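Local coordinates for thiosulfate sulfurtransferase (Pseudomonas aeruginosa, PDB 1YT8), which probably transfers sulfur from thiosulfate to cyanide, as rhodaneses do, and carries four rhodanese-like domains in a single chain, at residues A152-E157 and G307-Q312; E292-E295 and G301-S304; L327-D330 and R334-M337. All coordinates share one frame; numbering follows the deposited sequence.

Interaction 1 (A152-E157 and G307-Q312)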
ATOM      1  N   ALA A 152     -15.403  -4.472   3.033  1.00 10.38           N
ATOM      2  CA  ALA A 152     -14.142  -5.134   2.676  1.00 10.04           C
ATOM      3  C   ALA A 152     -12.837  -4.368   2.882  1.00 10.27           C
ATOM      4  O   ALA A 152     -11.766  -4.868   2.527  1.00 13.23           O
ATOM      5  CB  ALA A 152     -14.220  -5.615   1.223  1.00 11.08           C
ATOM      6  N   ARG A 153     -12.913  -3.172   3.452  1.00 10.73           N
ATOM      7  CA  ARG A 153     -11.721  -2.359   3.681  1.00  9.70           C
ATOM      8  C   ARG A 153     -11.018  -2.728   4.986  1.00 10.40           C
ATOM      9  O   ARG A 153     -11.417  -3.665   5.678  1.00 10.54           O
ATOM     10  CB  ARG A 153     -12.109  -0.878   3.733  1.00  7.21           C
ATOM     11  CG  ARG A 153     -12.828  -0.366   2.487  1.00 10.85           C
ATOM     12  CD  ARG A 153     -13.334   1.046   2.720  1.00 10.10           C
ATOM     13  NE  ARG A 153     -14.430   1.076   3.690  1.00 10.05           N
ATOM     14  CZ  ARG A 153     -14.791   2.162   4.369  1.00 11.14           C
ATOM     15  NH1 ARG A 153     -14.142   3.309   4.189  1.00 11.69           N
ATOM     16  NH2 ARG A 153     -15.799   2.104   5.227  1.00 12.14           N
ATOM     17  N   ARG A 154      -9.959  -1.992   5.315  1.00 11.87           N
ATOM     18  CA  ARG A 154      -9.245  -2.230   6.569  1.00 13.38           C
ATOM     19  C   ARG A 154     -10.187  -1.799   7.687  1.00 13.24           C
ATOM     20  O   ARG A 154     -11.045  -0.949   7.480  1.00 12.56           O
ATOM     21  CB  ARG A 154      -7.976  -1.378   6.660  1.00 14.19           C
ATOM     22  CG  ARG A 154      -6.884  -1.713   5.660  1.00 15.66           C
ATOM     23  CD  ARG A 154      -5.589  -1.004   6.063  1.00 19.79           C
ATOM     24  NE  ARG A 154      -5.801   0.424   6.286  1.00 20.23           N
ATOM     25  CZ  ARG A 154      -5.717   1.357   5.343  1.00 24.64           C
ATOM     26  NH1 ARG A 154      -5.416   1.024   4.094  1.00 24.29           N
ATOM     27  NH2 ARG A 154      -5.950   2.626   5.645  1.00 24.41           N
ATOM     28  N   PHE A 155     -10.013  -2.363   8.875  1.00 14.83           N
ATOM     29  CA  PHE A 155     -10.876  -2.009   9.998  1.00 13.96           C
ATOM     30  C   PHE A 155     -10.837  -0.510  10.318  1.00 12.95           C
ATOM     31  O   PHE A 155     -11.862   0.073  10.671  1.00 13.77           O
ATOM     32  CB  PHE A 155     -10.486  -2.807  11.245  1.00 14.66           C
ATOM     33  CG  PHE A 155     -11.440  -2.632  12.394  1.00 15.91           C
ATOM     34  CD1 PHE A 155     -12.752  -3.096  12.302  1.00 16.99           C
ATOM     35  CD2 PHE A 155     -11.041  -1.975  13.553  1.00 16.66           C
ATOM     36  CE1 PHE A 155     -13.652  -2.908  13.348  1.00 18.26           C
ATOM     37  CE2 PHE A 155     -11.929  -1.781  14.605  1.00 18.34           C
ATOM     38  CZ  PHE A 155     -13.241  -2.248  14.503  1.00 17.70           C
ATOM     39  N   ASP A 156      -9.669   0.120  10.199  1.00 14.10           N
ATOM     40  CA  ASP A 156      -9.586   1.553  10.495  1.00 14.62           C
ATOM     41  C   ASP A 156     -10.388   2.401   9.506  1.00 14.23           C
ATOM     42  O   ASP A 156     -10.895   3.470   9.859  1.00 15.08           O
ATOM     43  CB  ASP A 156      -8.127   2.032  10.536  1.00 17.16           C
ATOM     44  CG  ASP A 156      -7.404   1.842   9.216  1.00 20.12           C
ATOM     45  OD1 ASP A 156      -7.002   0.700   8.913  1.00 26.75           O
ATOM     46  OD2 ASP A 156      -7.237   2.836   8.481  1.00 22.86           O
ATOM     47  N   GLU A 157     -10.504   1.935   8.267  1.00 15.22           N
ATOM     48  CA  GLU A 157     -11.279   2.669   7.270  1.00 12.05           C
ATOM     49  C   GLU A 157     -12.750   2.551   7.635  1.00 11.25           C
ATOM     50  O   GLU A 157     -13.496   3.533   7.606  1.00 12.39           O
ATOM     51  CB  GLU A 157     -11.050   2.089   5.877  1.00 13.51           C
ATOM     52  CG  GLU A 157      -9.688   2.401   5.290  1.00 14.87           C
ATOM     53  CD  GLU A 157      -9.476   1.717   3.955  1.00 14.93           C
ATOM     54  OE1 GLU A 157      -9.120   0.520   3.955  1.00 15.74           O
ATOM     55  OE2 GLU A 157      -9.680   2.373   2.910  1.00 13.02           O
ATOM     56  N   GLY A 307      -4.651 -10.192   3.112  1.00 12.43           N
ATOM     57  CA  GLY A 307      -5.127 -10.461   1.764  1.00 12.81           C
ATOM     58  C   GLY A 307      -5.850  -9.385   0.978  1.00 12.14           C
ATOM     59  O   GLY A 307      -5.471  -9.082  -0.156  1.00 11.36           O
ATOM     60  N   GLY A 308      -6.905  -8.827   1.560  1.00 12.45           N
ATOM     61  CA  GLY A 308      -7.674  -7.800   0.874  1.00 13.27           C
ATOM     62  C   GLY A 308      -6.832  -6.616   0.437  1.00 12.46           C
ATOM     63  O   GLY A 308      -7.005  -6.089  -0.662  1.00 12.64           O
ATOM     64  N   GLN A 309      -5.918  -6.196   1.301  1.00 12.51           N
ATOM     65  CA  GLN A 309      -5.051  -5.074   0.979  1.00 12.48           C
ATOM     66  C   GLN A 309      -3.895  -5.469   0.065  1.00 12.52           C
ATOM     67  O   GLN A 309      -3.346  -4.623  -0.638  1.00 15.98           O
ATOM     68  CB  GLN A 309      -4.527  -4.432   2.262  1.00 12.33           C
ATOM     69  CG  GLN A 309      -5.609  -3.695   3.041  1.00 13.38           C
ATOM     70  CD  GLN A 309      -6.376  -2.710   2.171  1.00 13.22           C
ATOM     71  OE1 GLN A 309      -7.501  -2.983   1.743  1.00 16.39           O
ATOM     72  NE2 GLN A 309      -5.763  -1.561   1.893  1.00 12.56           N
ATOM     73  N   LEU A 310      -3.515  -6.744   0.069  1.00 14.27           N
ATOM     74  CA  LEU A 310      -2.435  -7.184  -0.817  1.00 13.23           C
ATOM     75  C   LEU A 310      -2.971  -7.091  -2.246  1.00 12.87           C
ATOM     76  O   LEU A 310      -2.261  -6.696  -3.177  1.00 13.23           O
ATOM     77  CB  LEU A 310      -2.030  -8.628  -0.508  1.00 13.56           C
ATOM     78  CG  LEU A 310      -1.003  -9.274  -1.451  1.00 14.89           C
ATOM     79  CD1 LEU A 310       0.286  -8.466  -1.467  1.00 15.12           C
ATOM     80  CD2 LEU A 310      -0.723 -10.702  -0.995  1.00 12.85           C
ATOM     81  N   VAL A 311      -4.240  -7.447  -2.406  1.00 13.41           N
ATOM     82  CA  VAL A 311      -4.889  -7.401  -3.706  1.00 13.31           C
ATOM     83  C   VAL A 311      -5.176  -5.957  -4.130  1.00 13.22           C
ATOM     84  O   VAL A 311      -5.125  -5.634  -5.316  1.00 15.22           O
ATOM     85  CB  VAL A 311      -6.204  -8.223  -3.684  1.00 14.53           C
ATOM     86  CG1 VAL A 311      -6.971  -8.057  -5.001  1.00 12.01           C
ATOM     87  CG2 VAL A 311      -5.871  -9.707  -3.463  1.00 13.58           C
ATOM     88  N   GLN A 312      -5.451  -5.091  -3.156  1.00 13.35           N
ATOM     89  CA  GLN A 312      -5.763  -3.681  -3.417  1.00 13.06           C
ATOM     90  C   GLN A 312      -4.538  -2.775  -3.614  1.00 12.93           C
ATOM     91  O   GLN A 312      -4.571  -1.862  -4.436  1.00 13.64           O
ATOM     92  CB  GLN A 312      -6.622  -3.129  -2.271  1.00 13.06           C
ATOM     93  CG  GLN A 312      -6.955  -1.641  -2.350  1.00 12.70           C
ATOM     94  CD  GLN A 312      -7.943  -1.298  -3.455  1.00 15.57           C
ATOM     95  OE1 GLN A 312      -8.558  -2.183  -4.060  1.00 15.88           O
ATOM     96  NE2 GLN A 312      -8.111  -0.006  -3.714  1.00 16.35           N
TER
HETATM   97  O   HOH W   1      -9.025  -5.086   2.486  1.00 13.17           O
HETATM   98  O   HOH W   2      -3.218  -1.059   3.488  1.00 16.00           O

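Interaction 2 (E292-E295 and G301-S304)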
ATOM      1  N   GLU A 292      -3.197  -9.160  13.720  1.00 20.46           N
ATOM      2  CA  GLU A 292      -3.162  -9.797  15.036  1.00 20.63           C
ATOM      3  C   GLU A 292      -2.636 -11.228  14.969  1.00 21.05           C
ATOM      4  O   GLU A 292      -1.798 -11.629  15.778  1.00 20.46           O
ATOM      5  CB  GLU A 292      -4.560  -9.806  15.664  1.00 22.56           C
ATOM      6  CG  GLU A 292      -5.132  -8.439  16.045  1.00 26.87           C
ATOM      7  CD  GLU A 292      -5.476  -7.555  14.850  1.00 28.33           C
ATOM      8  OE1 GLU A 292      -5.892  -8.084  13.798  1.00 26.76           O
ATOM      9  OE2 GLU A 292      -5.347  -6.320  14.972  1.00 31.59           O
ATOM     10  N   GLU A 293      -3.142 -11.999  14.011  1.00 19.09           N
ATOM     11  CA  GLU A 293      -2.713 -13.380  13.837  1.00 19.78           C
ATOM     12  C   GLU A 293      -1.230 -13.424  13.490  1.00 19.83           C
ATOM     13  O   GLU A 293      -0.479 -14.232  14.033  1.00 18.59           O
ATOM     14  CB  GLU A 293      -3.524 -14.039  12.725  1.00 18.80           C
ATOM     15  CG  GLU A 293      -4.965 -14.301  13.099  1.00 19.30           C
ATOM     16  CD  GLU A 293      -5.802 -14.686  11.902  1.00 19.79           C
ATOM     17  OE1 GLU A 293      -6.129 -13.788  11.098  1.00 18.84           O
ATOM     18  OE2 GLU A 293      -6.119 -15.886  11.760  1.00 19.86           O
ATOM     19  N   TYR A 294      -0.821 -12.546  12.582  1.00 18.48           N
ATOM     20  CA  TYR A 294       0.570 -12.469  12.161  1.00 20.44           C
ATOM     21  C   TYR A 294       1.486 -12.259  13.369  1.00 20.42           C
ATOM     22  O   TYR A 294       2.429 -13.021  13.580  1.00 19.33           O
ATOM     23  CB  TYR A 294       0.757 -11.313  11.174  1.00 20.37           C
ATOM     24  CG  TYR A 294       2.193 -11.102  10.739  1.00 22.38           C
ATOM     25  CD1 TYR A 294       2.747 -11.856   9.705  1.00 22.40           C
ATOM     26  CD2 TYR A 294       3.004 -10.163  11.381  1.00 21.80           C
ATOM     27  CE1 TYR A 294       4.081 -11.679   9.318  1.00 22.94           C
ATOM     28  CE2 TYR A 294       4.338  -9.981  11.005  1.00 21.59           C
ATOM     29  CZ  TYR A 294       4.867 -10.742   9.974  1.00 23.04           C
ATOM     30  OH  TYR A 294       6.181 -10.567   9.600  1.00 20.89           O
ATOM     31  N   GLU A 295       1.204 -11.227  14.160  1.00 21.78           N
ATOM     32  CA  GLU A 295       2.022 -10.927  15.331  1.00 24.50           C
ATOM     33  C   GLU A 295       1.990 -12.034  16.379  1.00 24.32           C
ATOM     34  O   GLU A 295       2.949 -12.206  17.135  1.00 24.17           O
ATOM     35  CB  GLU A 295       1.597  -9.586  15.943  1.00 26.46           C
ATOM     36  CG  GLU A 295       2.098  -8.381  15.140  1.00 30.68           C
ATOM     37  CD  GLU A 295       1.590  -7.047  15.664  1.00 34.64           C
ATOM     38  OE1 GLU A 295       1.681  -6.807  16.888  1.00 37.67           O
ATOM     39  OE2 GLU A 295       1.112  -6.228  14.848  1.00 36.57           O
ATOM     40  N   GLY A 301      10.796 -14.776   7.908  1.00 21.71           N
ATOM     41  CA  GLY A 301      11.004 -14.236   6.577  1.00 22.58           C
ATOM     42  C   GLY A 301       9.749 -13.742   5.885  1.00 21.35           C
ATOM     43  O   GLY A 301       9.833 -13.140   4.814  1.00 23.17           O
ATOM     44  N   SER A 302       8.585 -13.989   6.479  1.00 21.06           N
ATOM     45  CA  SER A 302       7.337 -13.547   5.871  1.00 18.01           C
ATOM     46  C   SER A 302       6.962 -12.141   6.321  1.00 17.48           C
ATOM     47  O   SER A 302       7.309 -11.711   7.423  1.00 17.59           O
ATOM     48  CB  SER A 302       6.200 -14.529   6.194  1.00 16.40           C
ATOM     49  OG  SER A 302       5.885 -14.547   7.577  1.00 17.88           O
ATOM     50  N   ARG A 303       6.268 -11.423   5.444  1.00 18.62           N
ATOM     51  CA  ARG A 303       5.824 -10.061   5.714  1.00 18.97           C
ATOM     52  C   ARG A 303       4.312 -10.087   5.894  1.00 18.48           C
ATOM     53  O   ARG A 303       3.625 -10.900   5.275  1.00 19.85           O
ATOM     54  CB  ARG A 303       6.190  -9.144   4.540  1.00 18.64           C
ATOM     55  CG  ARG A 303       5.668  -7.715   4.669  1.00 19.85           C
ATOM     56  CD  ARG A 303       6.089  -6.829   3.495  1.00 20.95           C
ATOM     57  NE  ARG A 303       5.614  -5.460   3.677  1.00 22.15           N
ATOM     58  CZ  ARG A 303       5.957  -4.422   2.919  1.00 24.20           C
ATOM     59  NH1 ARG A 303       6.792  -4.574   1.897  1.00 23.69           N
ATOM     60  NH2 ARG A 303       5.467  -3.222   3.192  1.00 22.46           N
ATOM     61  N   SER A 304       3.791  -9.209   6.742  1.00 18.52           N
ATOM     62  CA  SER A 304       2.352  -9.162   6.972  1.00 18.02           C
ATOM     63  C   SER A 304       1.665  -8.317   5.913  1.00 17.11           C
ATOM     64  O   SER A 304       1.881  -7.109   5.835  1.00 16.38           O
ATOM     65  CB  SER A 304       2.044  -8.583   8.354  1.00 19.47           C
ATOM     66  OG  SER A 304       0.641  -8.512   8.566  1.00 18.79           O
TER

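Interaction 3 (L327-D330 and R334-M337)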
ATOM      1  N   LEU A 327       2.045 -17.214  -0.873  1.00 13.70           N
ATOM      2  CA  LEU A 327       1.118 -16.791   0.172  1.00 13.73           C
ATOM      3  C   LEU A 327       0.903 -17.770   1.317  1.00 16.05           C
ATOM      4  O   LEU A 327       0.762 -18.981   1.110  1.00 15.98           O
ATOM      5  CB  LEU A 327      -0.231 -16.428  -0.455  1.00 12.27           C
ATOM      6  CG  LEU A 327      -0.195 -15.416  -1.603  1.00 14.07           C
ATOM      7  CD1 LEU A 327      -1.620 -14.953  -1.906  1.00 12.27           C
ATOM      8  CD2 LEU A 327       0.687 -14.217  -1.231  1.00 14.02           C
ATOM      9  N   VAL A 328       0.850 -17.211   2.525  1.00 16.22           N
ATOM     10  CA  VAL A 328       0.669 -17.979   3.751  1.00 15.87           C
ATOM     11  C   VAL A 328      -0.634 -17.694   4.501  1.00 14.56           C
ATOM     12  O   VAL A 328      -1.050 -16.547   4.634  1.00 15.28           O
ATOM     13  CB  VAL A 328       1.825 -17.692   4.749  1.00 15.59           C
ATOM     14  CG1 VAL A 328       1.631 -18.496   6.037  1.00 17.85           C
ATOM     15  CG2 VAL A 328       3.166 -18.017   4.106  1.00 16.50           C
ATOM     16  N   ASP A 329      -1.273 -18.757   4.974  1.00 16.67           N
ATOM     17  CA  ASP A 329      -2.473 -18.653   5.802  1.00 17.88           C
ATOM     18  C   ASP A 329      -2.559 -19.964   6.577  1.00 18.37           C
ATOM     19  O   ASP A 329      -1.815 -20.901   6.287  1.00 19.39           O
ATOM     20  CB  ASP A 329      -3.755 -18.381   4.983  1.00 18.05           C
ATOM     21  CG  ASP A 329      -4.382 -19.636   4.379  1.00 21.01           C
ATOM     22  OD1 ASP A 329      -4.140 -20.763   4.861  1.00 22.34           O
ATOM     23  OD2 ASP A 329      -5.165 -19.478   3.413  1.00 23.17           O
ATOM     24  N   ASP A 330      -3.441 -20.027   7.569  1.00 19.45           N
ATOM     25  CA  ASP A 330      -3.586 -21.234   8.378  1.00 18.57           C
ATOM     26  C   ASP A 330      -5.028 -21.719   8.360  1.00 19.96           C
ATOM     27  O   ASP A 330      -5.486 -22.360   9.307  1.00 20.52           O
ATOM     28  CB  ASP A 330      -3.164 -20.950   9.824  1.00 21.04           C
ATOM     29  CG  ASP A 330      -3.920 -19.769  10.441  1.00 19.78           C
ATOM     30  OD1 ASP A 330      -4.922 -19.313   9.852  1.00 17.76           O
ATOM     31  OD2 ASP A 330      -3.516 -19.300  11.528  1.00 22.27           O
ATOM     32  N   ARG A 334      -8.073 -17.957   2.775  1.00 13.52           N
ATOM     33  CA  ARG A 334      -7.510 -16.637   2.504  1.00 13.92           C
ATOM     34  C   ARG A 334      -6.387 -16.570   1.479  1.00 14.50           C
ATOM     35  O   ARG A 334      -6.435 -15.749   0.560  1.00 13.91           O
ATOM     36  CB  ARG A 334      -7.078 -15.997   3.823  1.00 12.29           C
ATOM     37  CG  ARG A 334      -8.267 -15.713   4.729  1.00 14.49           C
ATOM     38  CD  ARG A 334      -7.861 -15.089   6.047  1.00 15.59           C
ATOM     39  NE  ARG A 334      -7.217 -16.058   6.929  1.00 16.16           N
ATOM     40  CZ  ARG A 334      -6.961 -15.838   8.214  1.00 18.45           C
ATOM     41  NH1 ARG A 334      -7.293 -14.680   8.771  1.00 15.98           N
ATOM     42  NH2 ARG A 334      -6.384 -16.782   8.944  1.00 17.53           N
ATOM     43  N   ALA A 335      -5.382 -17.423   1.631  1.00 13.85           N
ATOM     44  CA  ALA A 335      -4.273 -17.439   0.688  1.00 14.73           C
ATOM     45  C   ALA A 335      -4.758 -17.887  -0.695  1.00 13.19           C
ATOM     46  O   ALA A 335      -4.392 -17.292  -1.705  1.00 11.54           O
ATOM     47  CB  ALA A 335      -3.165 -18.364   1.194  1.00 14.55           C
ATOM     48  N   ASN A 336      -5.592 -18.925  -0.744  1.00 12.92           N
ATOM     49  CA  ASN A 336      -6.105 -19.406  -2.024  1.00 12.87           C
ATOM     50  C   ASN A 336      -6.891 -18.331  -2.771  1.00 12.96           C
ATOM     51  O   ASN A 336      -6.694 -18.144  -3.973  1.00 12.81           O
ATOM     52  CB  ASN A 336      -7.010 -20.638  -1.843  1.00 12.79           C
ATOM     53  CG  ASN A 336      -6.223 -21.926  -1.651  1.00 16.37           C
ATOM     54  OD1 ASN A 336      -5.221 -22.168  -2.330  1.00 14.63           O
ATOM     55  ND2 ASN A 336      -6.691 -22.772  -0.737  1.00 16.85           N
HETATM   56  N   MSE A 337      -7.783 -17.637  -2.069  1.00 11.55           N
HETATM   57  CA  MSE A 337      -8.583 -16.595  -2.705  1.00 12.57           C
HETATM   58  C   MSE A 337      -7.721 -15.422  -3.166  1.00 11.10           C
HETATM   59  O   MSE A 337      -7.854 -14.955  -4.296  1.00 11.67           O
HETATM   60  CB  MSE A 337      -9.683 -16.088  -1.764  1.00 12.62           C
HETATM   61  CG  MSE A 337     -10.844 -17.056  -1.532  1.00 15.29           C
HETATM   62 SE   MSE A 337     -11.636 -17.853  -3.126  1.00 20.75          SE
HETATM   63  CE  MSE A 337     -12.226 -16.243  -4.051  1.00 15.21           C
TER

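Interaction 1 (A152-E157 and G307-Q312)
Arg154 and Gln309 form a largely water-mediated contact between two rhodanese-like domains, next to the sulfite pocket that Cys193 to Arg198 make up together with Gln312. The direct touch is aliphatic: Arg154 CG meets Gln309 CG at 3.5 Å, the side chains crossing at about a right angle. The first torsion of Gln309 (chi1 -70°) sets CG there, and its amide stands 80° from the guanidinium plane. Arg154 NH1 and Gln309 NE2 come within 3.4 Å, but both are donors, and a water that accepts from each, weakly from NH1, reconciles them. At the other amide atom a second water donates to both Gln309 OE1 and Ala152 O, lying 2.7 Å from each; OE1 is also hydrogen-bonded to Arg198. The guanidinium is fixed within its own segment. Asp156 takes it side-on through syn lone pairs, Arg154 NE to Asp156 OD1 at 2.9 Å, with NH2 on OD2. Glu157, salt-bridged to Arg198, adds a long salt bridge, 3.7 Å from Arg154 NH1 to Glu157 OE1, the oxygen above the guanidinium centre with no guanidinium N-H aimed at it. Glu157 OE1 also receives the backbone N-H of Arg154, the N-cap residue, at 3.0 Å.

Interaction 2 (E292-E295 and G301-S304)
The ring of Tyr294 carries Ser304 CB over one face and Ser302 O at its edge, in the ring plane, and it also stacks with the ring of His298. The residues belong to a beta-alpha-beta unit of a rhodanese domain: strand 283-287, helix 291-296, which supplies the tyrosine, and the outermost strand 303-304 of the parallel sheet. The face contact is a CH-pi interaction, as its geometry shows: Ser304 CB stands 3.4 Å from the centroid of the Tyr294 ring and 10° off the ring normal. Its position is thus nearly central, and Tyr294 CG and CD2 are both 3.5 Å from Ser304 CB. With CG anti to the backbone N (chi1 177°), the tyrosine reaches out from the helix and lays its ring along the strand, so that CE1 lies 3.6 Å from Ser304 N. At the far end of the ring the hydroxyl donates to a backbone carbonyl. Ser302 itself turns its hydroxyl to Leu299 O and brings OG only to van der Waals distance of the ring, 3.8 Å from Tyr294 CE1. Strand 303-304 is joined to its sheet neighbour through backbone bonds of Arg303 with Leu285 and Asp287. The hydroxyl bond spans 2.7 Å from Tyr294 OH to Ser302 O, with a C=O...donor angle of 139° and the donor tilted out of the carbonyl plane.

Interaction 3 (L327-D330 and R334-M337)
The beta-loop-alpha turn from strand 324-328 into helix 334-344 is bridged by Asp329, whose carboxylate receives the backbone N-H of Ala335. Asp329 OD2 lies 2.7 Å from Ala335 N, the angle at the hydrogen is 163°, and the donor comes from the anti side, not far from the carboxylate plane. Arg334 N is also near this oxygen, at 3.3 Å from OD2, but its angle is too poor for a bond. The first torsion of Asp329 (chi1 83°) sets CG between the backbone N and the carbonyl carbon, bringing the carboxylate over the first turn of the helix, where its negative charge would be expected to suit the helix dipole. Its other oxygen, OD1, accepts from the backbone N-H groups of Asp331 and Gly332, so one side chain holds both the loop and the helix start. In the rhodanese fold this turn follows the central strand of the sheet, the same topological place from which Cys193 emerges in the preceding domain. Behind the polar end lies an apolar pair, Leu327 CB and Ala335 CB, 3.9 Å apart. Leu327 CD1 touches the carbonyl oxygen of Ala335, 3.6 Å from Ala335 O. Farther out, Arg334, bent at its third torsion, pairs with Asp331, Glu173 and Glu293, while Asp330 has a second cationic partner in Arg289. The direct salt bridge runs from Asp330 OD1 to Arg334 NH2, 3.1 Å, the oxygen lying at the guanidinium edge in its plane and the two planar groups turned 28° from each other.

How the interactions relate
Interactions 2 and 3 both hold helices against the same five-stranded sheet, whereas interaction 1 spans two domains. Their chemistry follows their place. Interaction 3 is the most buried and combines apolar packing with charge-assisted bonds at a helix start; interaction 2, partly buried at the edge strand, rests on one aromatic ring; interaction 1, also partly buried, combines a small aliphatic touch with two bridging waters. Interactions 2 and 3 join directly through a salt bridge, Glu293 OE1 to Arg334 NH1 at 2.8 Å. Interactions 1 and 3 meet by packing, Leu310 CD2 on Leu327 CD2 at 3.8 Å. Strand 303-304 of interaction 2 leads along the chain into helix 307-312 of interaction 1.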